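Local coordinates for protein endo-1,4-beta-mannanase (Eisenia fetida, PDB 5Y6T) that probably hydrolyses internal beta-1,4-mannosidic linkages of mannan polysaccharides, as a cold-adapted member of glycoside hydrolase family 5, at residues 207-212 / 248-253; 215-220 / 255-260. One frame throughout, in Å; residues are numbered along the deposited sequence.

Contact 1 (207-212 / 248-253); sequences FINKQT and CLIDAG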
ATOM      1  N   PHE A 207      -7.297  13.417   4.215  1.00 19.34           N
ATOM      2  CA  PHE A 207      -6.520  12.603   5.188  1.00 20.73           C
ATOM      3  C   PHE A 207      -5.255  12.077   4.491  1.00 18.98           C
ATOM      4  O   PHE A 207      -4.166  12.193   5.019  1.00 18.63           O
ATOM      5  CB  PHE A 207      -7.449  11.488   5.736  1.00 20.36           C
ATOM      6  CG  PHE A 207      -6.853  10.575   6.785  1.00 21.59           C
ATOM      7  CD1 PHE A 207      -6.723  11.000   8.105  1.00 19.97           C
ATOM      8  CD2 PHE A 207      -6.568   9.277   6.493  1.00 21.26           C
ATOM      9  CE1 PHE A 207      -6.319  10.131   9.083  1.00 20.13           C
ATOM     10  CE2 PHE A 207      -6.177   8.375   7.479  1.00 21.40           C
ATOM     11  CZ  PHE A 207      -5.998   8.843   8.775  1.00 22.22           C
ATOM     12  N   ILE A 208      -5.446  11.583   3.284  1.00 19.27           N
ATOM     13  CA  ILE A 208      -4.378  11.063   2.501  1.00 19.71           C
ATOM     14  C   ILE A 208      -3.399  12.167   2.069  1.00 19.51           C
ATOM     15  O   ILE A 208      -2.151  11.984   2.137  1.00 20.39           O
ATOM     16  CB  ILE A 208      -4.899  10.225   1.291  1.00 19.92           C
ATOM     17  CG1 ILE A 208      -5.599   8.952   1.842  1.00 20.75           C
ATOM     18  CG2 ILE A 208      -3.772   9.846   0.349  1.00 20.89           C
ATOM     19  CD1 ILE A 208      -6.601   8.397   0.871  1.00 22.59           C
ATOM     20  N   ASN A 209      -3.927  13.222   1.491  1.00 20.12           N
ATOM     21  CA  ASN A 209      -3.124  14.319   0.999  1.00 19.94           C
ATOM     22  C   ASN A 209      -2.219  14.873   2.105  1.00 19.48           C
ATOM     23  O   ASN A 209      -1.019  15.065   1.903  1.00 20.09           O
ATOM     24  CB  ASN A 209      -4.058  15.426   0.484  1.00 18.64           C
ATOM     25  CG  ASN A 209      -3.298  16.730   0.118  1.00 21.75           C
ATOM     26  OD1 ASN A 209      -3.553  17.770   0.716  1.00 21.77           O
ATOM     27  ND2 ASN A 209      -2.390  16.660  -0.873  1.00 21.01           N
ATOM     28  N   LYS A 210      -2.790  15.133   3.280  1.00 18.69           N
ATOM     29  CA  LYS A 210      -2.027  15.761   4.374  1.00 20.74           C
ATOM     30  C   LYS A 210      -0.929  14.874   4.882  1.00 21.45           C
ATOM     31  O   LYS A 210       0.187  15.345   5.151  1.00 20.68           O
ATOM     32  CB  LYS A 210      -2.924  16.306   5.503  1.00 22.00           C
ATOM     33  CG  LYS A 210      -3.894  17.388   5.031  1.00 23.18           C
ATOM     34  CD  LYS A 210      -4.942  17.784   6.079  1.00 24.79           C
ATOM     35  CE  LYS A 210      -5.894  18.911   5.632  1.00 27.44           C
ATOM     36  NZ  LYS A 210      -5.297  20.259   5.547  1.00 30.54           N
ATOM     37  N   GLN A 211      -1.245  13.603   5.094  1.00 18.95           N
ATOM     38  CA  GLN A 211      -0.198  12.669   5.543  1.00 20.54           C
ATOM     39  C   GLN A 211       0.860  12.370   4.503  1.00 19.45           C
ATOM     40  O   GLN A 211       2.042  12.301   4.825  1.00 20.87           O
ATOM     41  CB  GLN A 211      -0.784  11.378   6.076  1.00 20.53           C
ATOM     42  CG  GLN A 211      -1.526  11.593   7.366  1.00 21.51           C
ATOM     43  CD  GLN A 211      -2.294  10.361   7.739  1.00 21.88           C
ATOM     44  OE1 GLN A 211      -1.760   9.453   8.404  1.00 21.78           O
ATOM     45  NE2 GLN A 211      -3.537  10.276   7.281  1.00 20.94           N
ATOM     46  N   THR A 212       0.463  12.349   3.239  1.00 18.93           N
ATOM     47  CA  THR A 212       1.432  12.139   2.170  1.00 19.90           C
ATOM     48  C   THR A 212       2.419  13.318   2.141  1.00 20.20           C
ATOM     49  O   THR A 212       3.632  13.118   2.028  1.00 19.13           O
ATOM     50  CB  THR A 212       0.765  11.884   0.804  1.00 18.96           C
ATOM     51  OG1 THR A 212       0.001  10.648   0.835  1.00 20.43           O
ATOM     52  CG2 THR A 212       1.775  11.729  -0.288  1.00 21.67           C
ATOM     53  N   CYS A 248      -6.862  15.788  -7.523  1.00 20.78           N
ATOM     54  CA  CYS A 248      -7.909  15.457  -6.522  1.00 20.80           C
ATOM     55  C   CYS A 248      -7.388  15.535  -5.076  1.00 19.70           C
ATOM     56  O   CYS A 248      -8.166  15.964  -4.189  1.00 20.77           O
ATOM     57  CB  CYS A 248      -8.593  14.167  -6.825  1.00 22.31           C
ATOM     58  SG  CYS A 248      -9.602  14.202  -8.325  1.00 24.44           S
ATOM     59  N   LEU A 249      -6.211  14.989  -4.809  1.00 20.87           N
ATOM     60  CA  LEU A 249      -5.613  14.988  -3.427  1.00 19.99           C
ATOM     61  C   LEU A 249      -5.360  16.405  -2.979  1.00 20.24           C
ATOM     62  O   LEU A 249      -5.719  16.791  -1.895  1.00 20.70           O
ATOM     63  CB  LEU A 249      -4.341  14.212  -3.331  1.00 19.61           C
ATOM     64  CG  LEU A 249      -4.548  12.705  -3.507  1.00 19.60           C
ATOM     65  CD1 LEU A 249      -3.300  11.929  -3.312  1.00 18.91           C
ATOM     66  CD2 LEU A 249      -5.608  12.173  -2.544  1.00 20.70           C
ATOM     67  N   ILE A 250      -4.807  17.222  -3.857  1.00 20.04           N
ATOM     68  CA  ILE A 250      -4.594  18.641  -3.508  1.00 22.46           C
ATOM     69  C   ILE A 250      -5.888  19.414  -3.352  1.00 21.45           C
ATOM     70  O   ILE A 250      -6.008  20.240  -2.410  1.00 22.83           O
ATOM     71  CB  ILE A 250      -3.648  19.347  -4.518  1.00 22.83           C
ATOM     72  CG1 ILE A 250      -2.248  18.723  -4.516  1.00 22.83           C
ATOM     73  CG2 ILE A 250      -3.425  20.819  -4.117  1.00 26.60           C
ATOM     74  CD1 ILE A 250      -1.383  19.010  -5.716  1.00 23.00           C
ATOM     75  N   ASP A 251      -6.875  19.148  -4.213  1.00 23.59           N
ATOM     76  CA  ASP A 251      -8.183  19.803  -4.116  1.00 22.85           C
ATOM     77  C   ASP A 251      -8.817  19.503  -2.754  1.00 25.39           C
ATOM     78  O   ASP A 251      -9.297  20.426  -2.037  1.00 25.89           O
ATOM     79  CB  ASP A 251      -9.093  19.390  -5.230  1.00 26.97           C
ATOM     80  CG  ASP A 251     -10.186  20.406  -5.487  1.00 37.51           C
ATOM     81  OD1 ASP A 251     -10.306  21.314  -4.640  1.00 39.61           O
ATOM     82  OD2 ASP A 251     -10.912  20.262  -6.498  1.00 37.77           O
ATOM     83  N   ALA A 252      -8.655  18.274  -2.297  1.00 19.93           N
ATOM     84  CA  ALA A 252      -9.234  17.840  -1.014  1.00 22.44           C
ATOM     85  C   ALA A 252      -8.512  18.345   0.201  1.00 23.07           C
ATOM     86  O   ALA A 252      -9.181  18.750   1.176  1.00 21.55           O
ATOM     87  CB  ALA A 252      -9.311  16.313  -1.003  1.00 21.03           C
ATOM     88  N   GLY A 253      -7.167  18.273   0.221  1.00 20.04           N
ATOM     89  CA  GLY A 253      -6.415  18.498   1.465  1.00 22.16           C
ATOM     90  C   GLY A 253      -5.661  19.799   1.504  1.00 22.79           C
ATOM     91  O   GLY A 253      -5.108  20.159   2.531  1.00 24.34           O
TER
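Lys210 and Asn209 of helix 201-218 bear on Leu249 and Gly253 of helix 246-253, two helices on the outside of the (beta/alpha)8 barrel expected of family 5. The short segments cross nearly at right angles (-97°) with their axes 8.1 Å apart. One polar bond joins them directly: Lys210 NZ donates to the backbone Gly253 O at 3.0 Å. The lysine chain is straight until its last torsion, where a bend (chi4 -72°) turns NZ onto this oxygen near the helix C terminus. With only an alanine at this position, Gly253 O would probably lose both its ammonium donor and the contact with the lysine CE. Asn209 is fixed by a different set of bonds, its ND2 donating to the backbone oxygens of Asp255 and Gly258 just beyond. Apolar contact is slight, Ile208 CG2 meeting Leu249 CD2 at 4.1 Å. Closeness comes instead from Asn209, whose CG, anti to its own backbone nitrogen (chi1 172°), lies 3.1 Å from Leu249 O. The same amide presses on the last turn of the partner helix, with Asn209 OD1 3.0 Å from both Gly253 CA and Gly253 C.

Contact 2 (215-220 / 255-260); sequences IKRADP and DSLGVI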
ATOM      1  N   ILE A 215       4.801  13.005   5.089  1.00 22.53           N
ATOM      2  CA  ILE A 215       5.862  12.014   4.809  1.00 19.79           C
ATOM      3  C   ILE A 215       6.992  12.614   3.885  1.00 22.65           C
ATOM      4  O   ILE A 215       8.178  12.432   4.141  1.00 22.76           O
ATOM      5  CB  ILE A 215       5.243  10.730   4.197  1.00 21.07           C
ATOM      6  CG1 ILE A 215       4.415  10.017   5.272  1.00 21.39           C
ATOM      7  CG2 ILE A 215       6.309   9.905   3.554  1.00 20.59           C
ATOM      8  CD1 ILE A 215       3.419   9.032   4.577  1.00 22.93           C
ATOM      9  N   LYS A 216       6.574  13.351   2.874  1.00 21.35           N
ATOM     10  CA  LYS A 216       7.528  13.864   1.890  1.00 23.81           C
ATOM     11  C   LYS A 216       8.331  15.046   2.446  1.00 23.69           C
ATOM     12  O   LYS A 216       9.439  15.287   2.016  1.00 24.41           O
ATOM     13  CB  LYS A 216       6.757  14.188   0.611  1.00 24.49           C
ATOM     14  CG  LYS A 216       6.402  12.882  -0.084  1.00 27.45           C
ATOM     15  CD  LYS A 216       5.862  13.095  -1.434  1.00 28.60           C
ATOM     16  CE  LYS A 216       5.748  11.794  -2.127  1.00 27.56           C
ATOM     17  NZ  LYS A 216       5.392  12.032  -3.540  1.00 27.05           N
ATOM     18  N   ARG A 217       7.767  15.816   3.340  1.00 22.46           N
ATOM     19  CA  ARG A 217       8.582  16.806   4.076  1.00 24.80           C
ATOM     20  C   ARG A 217       9.570  16.155   4.963  1.00 26.50           C
ATOM     21  O   ARG A 217      10.710  16.640   5.064  1.00 29.50           O
ATOM     22  CB  ARG A 217       7.680  17.759   4.870  1.00 27.12           C
ATOM     23  CG  ARG A 217       6.875  18.647   3.984  1.00 29.87           C
ATOM     24  CD  ARG A 217       6.318  19.877   4.713  1.00 30.75           C
ATOM     25  NE  ARG A 217       5.716  20.693   3.696  1.00 31.78           N
ATOM     26  CZ  ARG A 217       4.458  20.569   3.285  1.00 32.94           C
ATOM     27  NH1 ARG A 217       3.665  19.723   3.869  1.00 36.06           N
ATOM     28  NH2 ARG A 217       4.017  21.314   2.284  1.00 34.97           N
ATOM     29  N   ALA A 218       9.181  15.064   5.639  1.00 23.93           N
ATOM     30  CA  ALA A 218      10.074  14.382   6.588  1.00 23.31           C
ATOM     31  C   ALA A 218      11.143  13.597   5.857  1.00 25.99           C
ATOM     32  O   ALA A 218      12.244  13.415   6.388  1.00 26.00           O
ATOM     33  CB  ALA A 218       9.258  13.479   7.480  1.00 23.83           C
ATOM     34  N   ASP A 219      10.816  13.108   4.638  1.00 23.40           N
ATOM     35  CA  ASP A 219      11.715  12.285   3.829  1.00 22.04           C
ATOM     36  C   ASP A 219      11.519  12.618   2.378  1.00 22.78           C
ATOM     37  O   ASP A 219      10.697  12.052   1.699  1.00 24.07           O
ATOM     38  CB  ASP A 219      11.495  10.802   4.059  1.00 22.36           C
ATOM     39  CG  ASP A 219      12.538   9.937   3.330  1.00 24.20           C
ATOM     40  OD1 ASP A 219      13.300  10.444   2.457  1.00 24.59           O
ATOM     41  OD2 ASP A 219      12.550   8.728   3.566  1.00 23.08           O
ATOM     42  N   PRO A 220      12.213  13.666   1.892  1.00 26.70           N
ATOM     43  CA  PRO A 220      11.999  14.129   0.548  1.00 29.04           C
ATOM     44  C   PRO A 220      12.457  13.214  -0.579  1.00 29.01           C
ATOM     45  O   PRO A 220      12.292  13.586  -1.726  1.00 32.65           O
ATOM     46  CB  PRO A 220      12.843  15.467   0.493  1.00 28.69           C
ATOM     47  CG  PRO A 220      12.938  15.877   1.901  1.00 31.85           C
ATOM     48  CD  PRO A 220      13.177  14.542   2.616  1.00 30.39           C
ATOM     49  N   ASP A 255      -2.645  20.590   0.253  1.00 25.33           N
ATOM     50  CA  ASP A 255      -1.198  20.596   0.336  1.00 25.70           C
ATOM     51  C   ASP A 255      -0.573  20.090  -0.958  1.00 26.99           C
ATOM     52  O   ASP A 255      -0.717  18.911  -1.369  1.00 24.03           O
ATOM     53  CB  ASP A 255      -0.733  19.792   1.555  1.00 24.97           C
ATOM     54  CG  ASP A 255       0.721  19.984   1.854  1.00 28.62           C
ATOM     55  OD1 ASP A 255       1.574  20.152   0.933  1.00 28.92           O
ATOM     56  OD2 ASP A 255       1.019  19.949   3.069  1.00 28.54           O
ATOM     57  N   SER A 256       0.141  20.998  -1.627  1.00 26.53           N
ATOM     58  CA  SER A 256       0.747  20.695  -2.924  0.70 26.24           C
ATOM     59  C   SER A 256       1.752  19.572  -2.957  1.00 24.46           C
ATOM     60  O   SER A 256       2.007  19.022  -4.016  1.00 24.53           O
ATOM     61  CB  SER A 256       1.401  21.956  -3.507  0.70 28.14           C
ATOM     62  OG  SER A 256       0.327  22.732  -3.895  0.70 31.91           O
ATOM     63  N   LEU A 257       2.345  19.256  -1.808  1.00 23.39           N
ATOM     64  CA  LEU A 257       3.306  18.179  -1.745  1.00 23.30           C
ATOM     65  C   LEU A 257       2.679  16.809  -1.566  1.00 20.96           C
ATOM     66  O   LEU A 257       3.384  15.799  -1.644  1.00 21.38           O
ATOM     67  CB  LEU A 257       4.360  18.393  -0.640  1.00 24.91           C
ATOM     68  CG  LEU A 257       5.269  19.653  -0.779  1.00 35.82           C
ATOM     69  CD1 LEU A 257       6.211  19.816   0.410  1.00 34.78           C
ATOM     70  CD2 LEU A 257       6.066  19.570  -2.081  1.00 34.72           C
ATOM     71  N   GLY A 258       1.391  16.777  -1.285  1.00 21.46           N
ATOM     72  CA  GLY A 258       0.728  15.554  -0.844  1.00 21.28           C
ATOM     73  C   GLY A 258       0.231  14.755  -2.022  1.00 19.45           C
ATOM     74  O   GLY A 258      -1.001  14.581  -2.188  1.00 20.69           O
ATOM     75  N   VAL A 259       1.189  14.270  -2.834  1.00 19.72           N
ATOM     76  CA  VAL A 259       0.903  13.560  -4.073  1.00 20.32           C
ATOM     77  C   VAL A 259       1.611  12.222  -3.988  1.00 19.10           C
ATOM     78  O   VAL A 259       2.716  12.130  -3.412  1.00 21.82           O
ATOM     79  CB  VAL A 259       1.338  14.369  -5.305  1.00 22.56           C
ATOM     80  CG1 VAL A 259       0.525  15.633  -5.360  1.00 23.48           C
ATOM     81  CG2 VAL A 259       2.860  14.626  -5.325  1.00 24.48           C
ATOM     82  N   ILE A 260       1.019  11.189  -4.606  1.00 20.64           N
ATOM     83  CA  ILE A 260       1.602   9.852  -4.556  1.00 18.72           C
ATOM     84  C   ILE A 260       2.499   9.616  -5.780  1.00 19.69           C
ATOM     85  O   ILE A 260       2.497  10.465  -6.698  1.00 21.03           O
ATOM     86  CB  ILE A 260       0.560   8.777  -4.383  1.00 19.55           C
ATOM     87  CG1 ILE A 260      -0.292   8.597  -5.615  1.00 20.07           C
ATOM     88  CG2 ILE A 260      -0.185   9.045  -3.143  1.00 20.07           C
ATOM     89  CD1 ILE A 260      -1.244   7.416  -5.577  1.00 22.46           C
TER
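Arg217 grips the carboxylate of Asp255 end-on in a two-pronged salt bridge. Arg217 NH1 donates to Asp255 OD2 at 2.8 Å, nearly straight (164°) and on the syn lone pair, while Arg217 NH2 reaches Asp255 OD1 at 3.0 Å, also from the syn side but somewhat out of the carboxylate plane. The two flat groups are turned 39° against each other, so the pairing is twisted instead of coplanar. Asp255 OD1 has a second donor on its anti side, the backbone N of Leu257, which closes an Asx turn within the type I turn from Asp255 to Gly258. The loop's own backbone thus positions the acid for the arginine, and two donors hold OD1.

Beyond the turn, Lys216 NZ donates to the backbone Val259 O at 2.7 Å. Its side chain is extended beyond CG, which carries the ammonium group across to the loop; there NZ also forms a salt bridge with Asp261.

Packing fills in around these bonds. Leu257 crosses Arg217 at about a right angle and lays CD1 over one face of the guanidinium, 3.4 Å from Arg217 NE. The aliphatic part of Lys216 passes the loop backbone, with CD 3.7 Å from Leu257 O.

The contact fastens the last turn of helix 201-218 to the loop between helix 246-253 and strand 262-266. Lys216 and Ile260 both touch Val224 of strand 223-228, and Val259 leans on Ile250 of helix 246-253.

Overall arrangement
From the N terminus, the chain builds earlier helices and strands, among them sheet strands 20-28, 65-72, 112-119 and 159-163, before helix 201-218 supplies the first segment of both contacts, 207-212 and then 215-220. It continues through strand 223-228 to helix 246-253, where contact 1 closes a loop of 35 intervening residues; the linker that follows closes contact 2 over 34. Because the segments alternate in sequence, the two closures cross instead of nesting. Their centres lie about 10 Å apart, and Thr212 CG2 packs 3.3 Å from Val259 O between them. Together they tie the later two thirds of helix 201-218 to the next helix and to the approach to strand 262-266, next to strand 223-228 in the sheet.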